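PDB 4OC9: putative O-acetylhomoserine (Thiol)-lyase from Campylobacter jejuni, which probably uses pyridoxal 5'-phosphate to make homocysteine or a related thiol amino acid from O-acetylhomoserine. Local coordinates for residues I179-V184 with V199-L204; T186-Q191 with Q284-L289; S372-I377 with G407-D412. All coordinates share one frame; numbering follows the deposited sequence.

Overall arrangement
From the N terminus, the chain first builds the seven-stranded sheet of the cofactor-binding core, and contact 1 joins two of its neighbouring parallel strands, 177-181 and 199-203, closing a short loop. Contact 2 begins inside that loop, at 186-191, and ends far along the chain on the long helix 276-309, so contacts 1 and 2 cross. They also touch: Asn182 reaches Leu190, and the His202 ring packs on Pro187. Contact 3 follows in series, closing a loop of about 30 residues that holds helix 389-394 and strand 401-405 and tying the entry to strand 375-377 to the turn before helix 411-422. Its centre lies about 18 Å from that of contact 2, and both meet a second subunit.

Contact 1: I179-V184 with V199-L204; sequences ICDNTV and VIVHSL
Val201 lays its CG2 against the flank of Asp181, 3.6 Å from CB, the two side chains crossing at about a right angle. Beside them the CG2 branch of Ile179 slants across the same valine, its methyl 4.1 Å from Val201 CG2. Further along, Asn182 and His202 run alongside one another and point the same way, with amide and imidazole planes 51° apart; Asn182 CB sits 3.6 Å from His202 CE1. Glu73 receives both Asn182 ND2 and His202 NE2, while Asn182 OD1 is bonded to Ser153, so the amide is held at both ends.

The backbones beneath are adjacent parallel strands of the large sheet in the fold-type I core of pyridoxal phosphate enzymes. Cys180 N donates to Val199 O and Val201 N to Cys180 O, and Asn182 N donates to Val201 O at 3.0 Å. Beyond the end of strand 177-181, the side chain of Thr183 takes over the pairing. With OG1 anti to its own carbonyl carbon (chi1 -61°), that hydroxyl accepts from Ser203 N at 2.9 Å and donates to Asp181 OD1 at 2.6 Å. Thr183 N closes an Asx turn on the same OD1, two bonds that help to set the carboxylate's rotation. Asp181 OD2 lies near the pyridine N1 of the modified lysine at position 206, and Ser203 OG is bonded to its phosphate oxygen OP4. A water joins Thr183 O, 2.7 Å away, to His202 ND1.

Contact 2: T186-Q191 with Q284-L289; sequences TPFLLQ and QGLETL
Leu286 is the first residue of 284-289 to meet the loop 186-191, and it does so with the end of its side chain. This is apolar packing of a long helix, 276-309, on the irregular connection between two parallel strands of the cofactor-binding sheet. The CD1 methyl of Leu286 comes up at the edge of the Phe188 ring, near its plane, 4.3 Å from CE2. The same leucine also rests on Arg68 and Leu69 of helix 60-73, which likewise receives Pro187, so three parts of the fold converge here.

Glu287 follows on the far side of the helix. The Glu287 carboxylate serves the assembly: OE2 forms a salt bridge with Lys373 of the second subunit, and OE1 is hydrogen-bonded to Ser372 and Gln211 of that subunit.

One turn on from Leu286, Leu289 points at the loop and contributes the larger share of the helix side. Its CG is anti to the backbone N (chi1 179°), which carries the branch out to the CD2-CE2 edge of Phe188; there the two side chains meet at a slant, and CG stands 3.8 Å from CD2 of the ring. An ST turn shapes the loop opposite: Phe188 N donates to Thr186 OG1 at 3.1 Å, the residue between them being Pro187. The CD2 methyl of Leu289 thus reaches three successive residues, Thr186, Pro187 and Phe188. It lies 3.8 Å from Phe188 CD2 at the ring edge and is set more loosely against Pro187 CD. Toward the start of the loop, the same methyl stands 4.1 Å from Thr186 CB.

Contact 3: S372-I377 with G407-D412; sequences SKSLII and GLENSD
Glu409 bends at chi2 (82°), curling its carboxylate back to Ser374, whose OG stands anti to its own carbonyl carbon (chi1 -64°), which turns it to both that carboxylate and Gly407. Each carboxylate oxygen then takes one bond from the serine. Ser374 N runs almost straight into the syn lone pair of OE2 at 2.8 Å, and Ser374 OG donates to OE1 from the syn side at 2.5 Å, 32° out of the carboxylate plane. The hydroxyl also accepts from Gly407 N at 2.8 Å, which settles its direction.

Here the lead into strand 375-377 of the C-terminal sheet is joined to the turn between its partner strand 401-405 and helix 411-422. Asn410 is the N-cap of that helix, its OD1 accepting weakly from Asp412 N. Further back, Leu408 N donates to Ser372 O at 2.9 Å, and Leu408 CD1 packs on Ser372 CB at 3.9 Å. A second subunit closes over this side, its His12 hydrogen-bonded to Glu409 OE2.

Contact 1: I179-V184 with V199-L204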
loop_
_atom_site.group_PDB
_atom_site.type_symbol
_atom_site.label_atom_id
_atom_site.label_comp_id
_atom_site.label_asym_id
_atom_site.label_seq_id
_atom_site.Cartn_x
_atom_site.Cartn_y
_atom_site.Cartn_z
ATOM N N ILE D 179 32.354 11.132 -0.073
ATOM C CA ILE D 179 31.077 10.416 -0.184
ATOM C C ILE D 179 31.285 8.907 -0.253
ATOM O O ILE D 179 31.958 8.411 -1.169
ATOM C CB ILE D 179 30.320 10.755 -1.482
ATOM C CG1 ILE D 179 30.004 12.238 -1.556
ATOM C CG2 ILE D 179 29.020 9.962 -1.518
ATOM C CD1 ILE D 179 29.422 12.674 -2.892
ATOM N N CYS D 180 30.725 8.172 0.710
ATOM C CA CYS D 180 30.839 6.728 0.740
ATOM C C CYS D 180 29.494 6.034 0.535
ATOM O O CYS D 180 28.584 6.249 1.295
ATOM C CB CYS D 180 31.414 6.257 2.083
ATOM S SG CYS D 180 31.560 4.449 2.257
ATOM N N ASP D 181 29.425 5.158 -0.457
ATOM C CA ASP D 181 28.253 4.368 -0.756
ATOM C C ASP D 181 28.445 3.109 0.093
ATOM O O ASP D 181 29.265 2.236 -0.215
ATOM C CB ASP D 181 28.183 4.088 -2.246
ATOM C CG ASP D 181 26.977 3.264 -2.648
ATOM O OD1 ASP D 181 26.553 2.363 -1.874
ATOM O OD2 ASP D 181 26.477 3.491 -3.769
ATOM N N ASN D 182 27.673 3.010 1.176
ATOM C CA ASN D 182 27.795 1.875 2.127
ATOM C C ASN D 182 26.667 0.859 1.963
ATOM O O ASN D 182 26.348 0.110 2.894
ATOM C CB ASN D 182 27.753 2.470 3.545
ATOM C CG ASN D 182 28.295 1.544 4.600
ATOM O OD1 ASN D 182 29.244 0.841 4.353
ATOM N ND2 ASN D 182 27.745 1.600 5.810
ATOM N N THR D 183 26.081 0.813 0.772
ATOM C CA THR D 183 24.972 -0.091 0.477
ATOM C C THR D 183 25.161 -1.548 0.788
ATOM O O THR D 183 24.372 -2.168 1.514
ATOM C CB THR D 183 24.630 -0.044 -1.011
ATOM O OG1 THR D 183 24.231 1.293 -1.398
ATOM C CG2 THR D 183 23.521 -1.000 -1.305
ATOM N N VAL D 184 26.235 -2.127 0.270
ATOM C CA VAL D 184 26.480 -3.528 0.489
ATOM C C VAL D 184 26.859 -3.936 1.920
ATOM O O VAL D 184 26.383 -4.962 2.452
ATOM C CB VAL D 184 27.590 -4.010 -0.449
ATOM C CG1 VAL D 184 27.810 -5.518 -0.256
ATOM C CG2 VAL D 184 27.210 -3.718 -1.877
ATOM N N VAL D 199 29.841 12.212 3.992
ATOM C CA VAL D 199 28.531 11.851 3.502
ATOM C C VAL D 199 28.427 10.393 3.084
ATOM O O VAL D 199 29.261 9.875 2.382
ATOM C CB VAL D 199 28.145 12.717 2.274
ATOM C CG1 VAL D 199 26.818 12.277 1.660
ATOM C CG2 VAL D 199 28.067 14.176 2.670
ATOM N N ILE D 200 27.366 9.742 3.539
ATOM C CA ILE D 200 27.098 8.349 3.206
ATOM C C ILE D 200 25.850 8.211 2.338
ATOM O O ILE D 200 24.823 8.851 2.609
ATOM C CB ILE D 200 26.867 7.501 4.457
ATOM C CG1 ILE D 200 28.185 7.256 5.175
ATOM C CG2 ILE D 200 26.290 6.155 4.072
ATOM C CD1 ILE D 200 28.039 6.530 6.485
ATOM N N VAL D 201 25.962 7.450 1.259
ATOM C CA VAL D 201 24.795 7.202 0.412
ATOM C C VAL D 201 24.460 5.718 0.473
ATOM O O VAL D 201 25.336 4.867 0.671
ATOM C CB VAL D 201 24.916 7.639 -1.044
ATOM C CG1 VAL D 201 24.921 9.139 -1.141
ATOM C CG2 VAL D 201 26.135 7.008 -1.712
ATOM N N HIS D 202 23.180 5.421 0.387
ATOM C CA HIS D 202 22.717 4.042 0.409
ATOM C C HIS D 202 21.641 3.791 -0.589
ATOM O O HIS D 202 20.804 4.659 -0.869
ATOM C CB HIS D 202 22.008 3.658 1.705
ATOM C CG HIS D 202 22.901 3.428 2.880
ATOM N ND1 HIS D 202 23.526 2.220 3.096
ATOM C CD2 HIS D 202 23.153 4.186 3.974
ATOM C CE1 HIS D 202 24.208 2.283 4.220
ATOM N NE2 HIS D 202 24.010 3.470 4.768
ATOM N N SER D 203 21.708 2.616 -1.179
ATOM C CA SER D 203 20.656 2.212 -2.072
ATOM C C SER D 203 19.848 1.385 -1.096
ATOM O O SER D 203 20.228 0.276 -0.770
ATOM C CB SER D 203 21.069 1.335 -3.235
ATOM O OG SER D 203 19.853 0.846 -3.815
ATOM N N LEU D 204 18.780 1.957 -0.571
ATOM C CA LEU D 204 17.886 1.270 0.391
ATOM C C LEU D 204 17.152 0.097 -0.273
ATOM O O LEU D 204 16.691 -0.832 0.365
ATOM C CB LEU D 204 16.865 2.246 0.930
ATOM C CG LEU D 204 17.420 3.490 1.621
ATOM C CD1 LEU D 204 16.261 4.349 2.119
ATOM C CD2 LEU D 204 18.322 3.110 2.779
HETATM O O HOH W 1 22.521 -0.789 2.873
#

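Contact 2: T186-Q191 with Q284-L289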
loop_
_atom_site.group_PDB
_atom_site.type_symbol
_atom_site.label_atom_id
_atom_site.label_comp_id
_atom_site.label_asym_id
_atom_site.label_seq_id
_atom_site.Cartn_x
_atom_site.Cartn_y
_atom_site.Cartn_z
ATOM N N THR D 186 26.246 -2.284 4.689
ATOM C CA THR D 186 25.106 -1.879 5.532
ATOM C C THR D 186 25.696 -1.209 6.785
ATOM O O THR D 186 26.841 -1.422 7.150
ATOM C CB THR D 186 24.176 -3.009 6.031
ATOM O OG1 THR D 186 24.789 -3.718 7.114
ATOM C CG2 THR D 186 23.781 -3.926 4.917
ATOM N N PRO D 187 24.892 -0.389 7.462
ATOM C CA PRO D 187 25.425 0.257 8.655
ATOM C C PRO D 187 25.737 -0.726 9.774
ATOM O O PRO D 187 26.434 -0.339 10.709
ATOM C CB PRO D 187 24.277 1.168 9.106
ATOM C CG PRO D 187 23.414 1.345 7.900
ATOM C CD PRO D 187 23.509 0.037 7.176
ATOM N N PHE D 188 25.229 -1.951 9.684
ATOM C CA PHE D 188 25.484 -2.932 10.726
ATOM C C PHE D 188 26.789 -3.666 10.623
ATOM O O PHE D 188 27.192 -4.297 11.590
ATOM C CB PHE D 188 24.328 -3.921 10.865
ATOM C CG PHE D 188 23.073 -3.277 11.322
ATOM C CD1 PHE D 188 22.810 -3.161 12.658
ATOM C CD2 PHE D 188 22.173 -2.756 10.396
ATOM C CE1 PHE D 188 21.661 -2.539 13.079
ATOM C CE2 PHE D 188 21.014 -2.145 10.804
ATOM C CZ PHE D 188 20.757 -2.040 12.156
ATOM N N LEU D 189 27.453 -3.614 9.486
ATOM C CA LEU D 189 28.744 -4.289 9.375
ATOM C C LEU D 189 29.883 -3.305 9.297
ATOM O O LEU D 189 31.007 -3.639 9.594
ATOM C CB LEU D 189 28.765 -5.204 8.156
ATOM C CG LEU D 189 27.627 -6.255 8.175
ATOM C CD1 LEU D 189 27.742 -7.173 6.968
ATOM C CD2 LEU D 189 27.673 -7.076 9.456
ATOM N N LEU D 190 29.575 -2.067 8.927
ATOM C CA LEU D 190 30.570 -1.040 8.784
ATOM C C LEU D 190 29.993 0.354 8.983
ATOM O O LEU D 190 28.920 0.674 8.458
ATOM C CB LEU D 190 31.184 -1.151 7.386
ATOM C CG LEU D 190 32.284 -0.155 7.060
ATOM C CD1 LEU D 190 33.437 -0.334 8.027
ATOM C CD2 LEU D 190 32.778 -0.397 5.665
ATOM N N GLN D 191 30.733 1.205 9.689
ATOM C CA GLN D 191 30.280 2.566 9.966
ATOM C C GLN D 191 31.264 3.577 9.394
ATOM O O GLN D 191 32.135 4.051 10.090
ATOM C CB GLN D 191 30.171 2.782 11.472
ATOM C CG GLN D 191 29.333 1.776 12.256
ATOM C CD GLN D 191 30.016 0.408 12.517
ATOM O OE1 GLN D 191 31.252 0.293 12.638
ATOM N NE2 GLN D 191 29.186 -0.630 12.644
ATOM N N GLN D 284 10.283 -0.795 7.755
ATOM C CA GLN D 284 10.085 -2.156 8.276
ATOM C C GLN D 284 11.354 -3.010 8.060
ATOM O O GLN D 284 11.732 -3.807 8.905
ATOM C CB GLN D 284 8.874 -2.863 7.636
ATOM C CG GLN D 284 7.602 -2.031 7.665
ATOM C CD GLN D 284 7.199 -1.545 9.036
ATOM O OE1 GLN D 284 7.125 -0.339 9.225
ATOM N NE2 GLN D 284 7.042 -2.431 10.008
ATOM N N GLY D 285 11.979 -2.841 6.892
ATOM C CA GLY D 285 13.153 -3.606 6.558
ATOM C C GLY D 285 14.279 -3.211 7.457
ATOM O O GLY D 285 15.049 -4.065 7.896
ATOM N N LEU D 286 14.352 -1.921 7.770
ATOM C CA LEU D 286 15.411 -1.445 8.634
ATOM C C LEU D 286 15.350 -2.131 9.988
ATOM O O LEU D 286 16.365 -2.465 10.584
ATOM C CB LEU D 286 15.352 0.069 8.802
ATOM C CG LEU D 286 16.469 0.650 9.683
ATOM C CD1 LEU D 286 17.835 0.294 9.134
ATOM C CD2 LEU D 286 16.320 2.171 9.757
ATOM N N GLU D 287 14.149 -2.310 10.487
ATOM C CA GLU D 287 13.948 -2.982 11.783
ATOM C C GLU D 287 14.594 -4.358 11.901
ATOM O O GLU D 287 15.095 -4.714 12.942
ATOM C CB GLU D 287 12.449 -3.161 12.131
ATOM C CG GLU D 287 11.629 -1.891 12.437
ATOM C CD GLU D 287 10.269 -2.218 13.052
ATOM O OE1 GLU D 287 9.874 -3.403 13.011
ATOM O OE2 GLU D 287 9.557 -1.292 13.552
ATOM N N THR D 288 14.556 -5.123 10.826
ATOM C CA THR D 288 15.099 -6.469 10.821
ATOM C C THR D 288 16.432 -6.675 10.148
ATOM O O THR D 288 16.910 -7.790 10.054
ATOM C CB THR D 288 14.121 -7.385 10.035
ATOM O OG1 THR D 288 13.997 -6.910 8.696
ATOM C CG2 THR D 288 12.691 -7.423 10.677
ATOM N N LEU D 289 17.009 -5.618 9.615
ATOM C CA LEU D 289 18.272 -5.738 8.916
ATOM C C LEU D 289 19.377 -6.369 9.743
ATOM O O LEU D 289 20.161 -7.165 9.228
ATOM C CB LEU D 289 18.700 -4.359 8.393
ATOM C CG LEU D 289 20.013 -4.279 7.643
ATOM C CD1 LEU D 289 20.085 -5.253 6.483
ATOM C CD2 LEU D 289 20.229 -2.871 7.133
#

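Contact 3: S372-I377 with G407-D412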
loop_
_atom_site.group_PDB
_atom_site.type_symbol
_atom_site.label_atom_id
_atom_site.label_comp_id
_atom_site.label_asym_id
_atom_site.label_seq_id
_atom_site.Cartn_x
_atom_site.Cartn_y
_atom_site.Cartn_z
ATOM N N SER D 372 15.917 -11.396 -0.257
ATOM C CA SER D 372 15.899 -12.537 0.646
ATOM C C SER D 372 16.044 -13.818 -0.190
ATOM O O SER D 372 16.428 -14.873 0.345
ATOM C CB SER D 372 14.622 -12.516 1.438
ATOM O OG SER D 372 13.543 -12.410 0.531
ATOM N N LYS D 373 15.715 -13.726 -1.487
ATOM C CA LYS D 373 15.864 -14.856 -2.402
ATOM C C LYS D 373 17.201 -14.684 -3.069
ATOM O O LYS D 373 17.566 -13.578 -3.465
ATOM C CB LYS D 373 14.793 -14.972 -3.479
ATOM C CG LYS D 373 13.409 -15.433 -3.045
ATOM C CD LYS D 373 12.645 -14.443 -2.199
ATOM C CE LYS D 373 12.188 -13.241 -3.011
ATOM N NZ LYS D 373 11.498 -12.251 -2.134
ATOM N N SER D 374 17.943 -15.779 -3.186
ATOM C CA SER D 374 19.253 -15.734 -3.808
ATOM C C SER D 374 19.155 -15.385 -5.286
ATOM O O SER D 374 18.274 -15.876 -5.963
ATOM C CB SER D 374 20.026 -17.033 -3.610
ATOM O OG SER D 374 20.279 -17.220 -2.235
ATOM N N LEU D 375 20.086 -14.574 -5.758
ATOM C CA LEU D 375 20.097 -14.148 -7.148
ATOM C C LEU D 375 21.434 -14.362 -7.856
ATOM O O LEU D 375 22.511 -14.428 -7.236
ATOM C CB LEU D 375 19.814 -12.652 -7.220
ATOM C CG LEU D 375 18.604 -12.151 -6.438
ATOM C CD1 LEU D 375 18.499 -10.652 -6.573
ATOM C CD2 LEU D 375 17.319 -12.824 -6.879
ATOM N N ILE D 376 21.357 -14.455 -9.179
ATOM C CA ILE D 376 22.550 -14.681 -9.996
ATOM C C ILE D 376 22.521 -13.885 -11.268
ATOM O O ILE D 376 21.465 -13.637 -11.808
ATOM C CB ILE D 376 22.708 -16.188 -10.307
ATOM C CG1 ILE D 376 23.974 -16.443 -11.139
ATOM C CG2 ILE D 376 21.496 -16.738 -11.033
ATOM C CD1 ILE D 376 24.364 -17.908 -11.295
ATOM N N ILE D 377 23.693 -13.490 -11.725
ATOM C CA ILE D 377 23.860 -12.736 -12.949
ATOM C C ILE D 377 25.290 -12.791 -13.501
ATOM O O ILE D 377 26.221 -13.097 -12.782
ATOM C CB ILE D 377 23.540 -11.272 -12.728
ATOM C CG1 ILE D 377 23.125 -10.713 -14.127
ATOM C CG2 ILE D 377 24.710 -10.623 -11.912
ATOM C CD1 ILE D 377 22.109 -9.629 -13.997
ATOM N N GLY D 407 21.088 -15.177 -0.549
ATOM C CA GLY D 407 19.848 -14.962 0.183
ATOM C C GLY D 407 19.774 -15.559 1.559
ATOM O O GLY D 407 20.800 -15.855 2.161
ATOM N N LEU D 408 18.552 -15.741 2.043
ATOM C CA LEU D 408 18.317 -16.278 3.390
ATOM C C LEU D 408 17.916 -17.742 3.388
ATOM O O LEU D 408 17.545 -18.253 4.424
ATOM C CB LEU D 408 17.230 -15.473 4.091
ATOM C CG LEU D 408 17.464 -13.961 4.240
ATOM C CD1 LEU D 408 16.243 -13.336 4.888
ATOM C CD2 LEU D 408 18.704 -13.677 5.051
ATOM N N GLU D 409 17.979 -18.400 2.224
ATOM C CA GLU D 409 17.614 -19.810 2.147
ATOM C C GLU D 409 18.603 -20.688 2.955
ATOM O O GLU D 409 19.631 -20.214 3.448
ATOM C CB GLU D 409 17.623 -20.385 0.721
ATOM C CG GLU D 409 16.798 -19.717 -0.368
ATOM C CD GLU D 409 17.450 -18.506 -1.031
ATOM O OE1 GLU D 409 18.495 -17.996 -0.594
ATOM O OE2 GLU D 409 16.920 -18.082 -2.074
ATOM N N ASN D 410 18.280 -21.968 3.087
ATOM C CA ASN D 410 19.161 -22.898 3.792
ATOM C C ASN D 410 20.443 -23.100 2.951
ATOM O O ASN D 410 20.363 -23.362 1.768
ATOM C CB ASN D 410 18.431 -24.202 4.060
ATOM C CG ASN D 410 19.325 -25.236 4.679
ATOM O OD1 ASN D 410 20.241 -25.730 4.037
ATOM N ND2 ASN D 410 18.986 -25.663 5.878
ATOM N N SER D 411 21.605 -22.932 3.575
ATOM C CA SER D 411 22.888 -23.049 2.879
ATOM C C SER D 411 23.116 -24.376 2.149
ATOM O O SER D 411 23.705 -24.389 1.083
ATOM C CB SER D 411 24.053 -22.720 3.826
ATOM O OG SER D 411 24.077 -23.573 4.982
ATOM N N ASP D 412 22.682 -25.479 2.721
ATOM C CA ASP D 412 22.862 -26.762 2.056
ATOM C C ASP D 412 22.079 -26.765 0.762
ATOM O O ASP D 412 22.568 -27.273 -0.253
ATOM C CB ASP D 412 22.470 -27.929 2.946
ATOM C CG ASP D 412 23.428 -28.131 4.096
ATOM O OD1 ASP D 412 24.608 -27.702 4.000
ATOM O OD2 ASP D 412 23.023 -28.746 5.099
#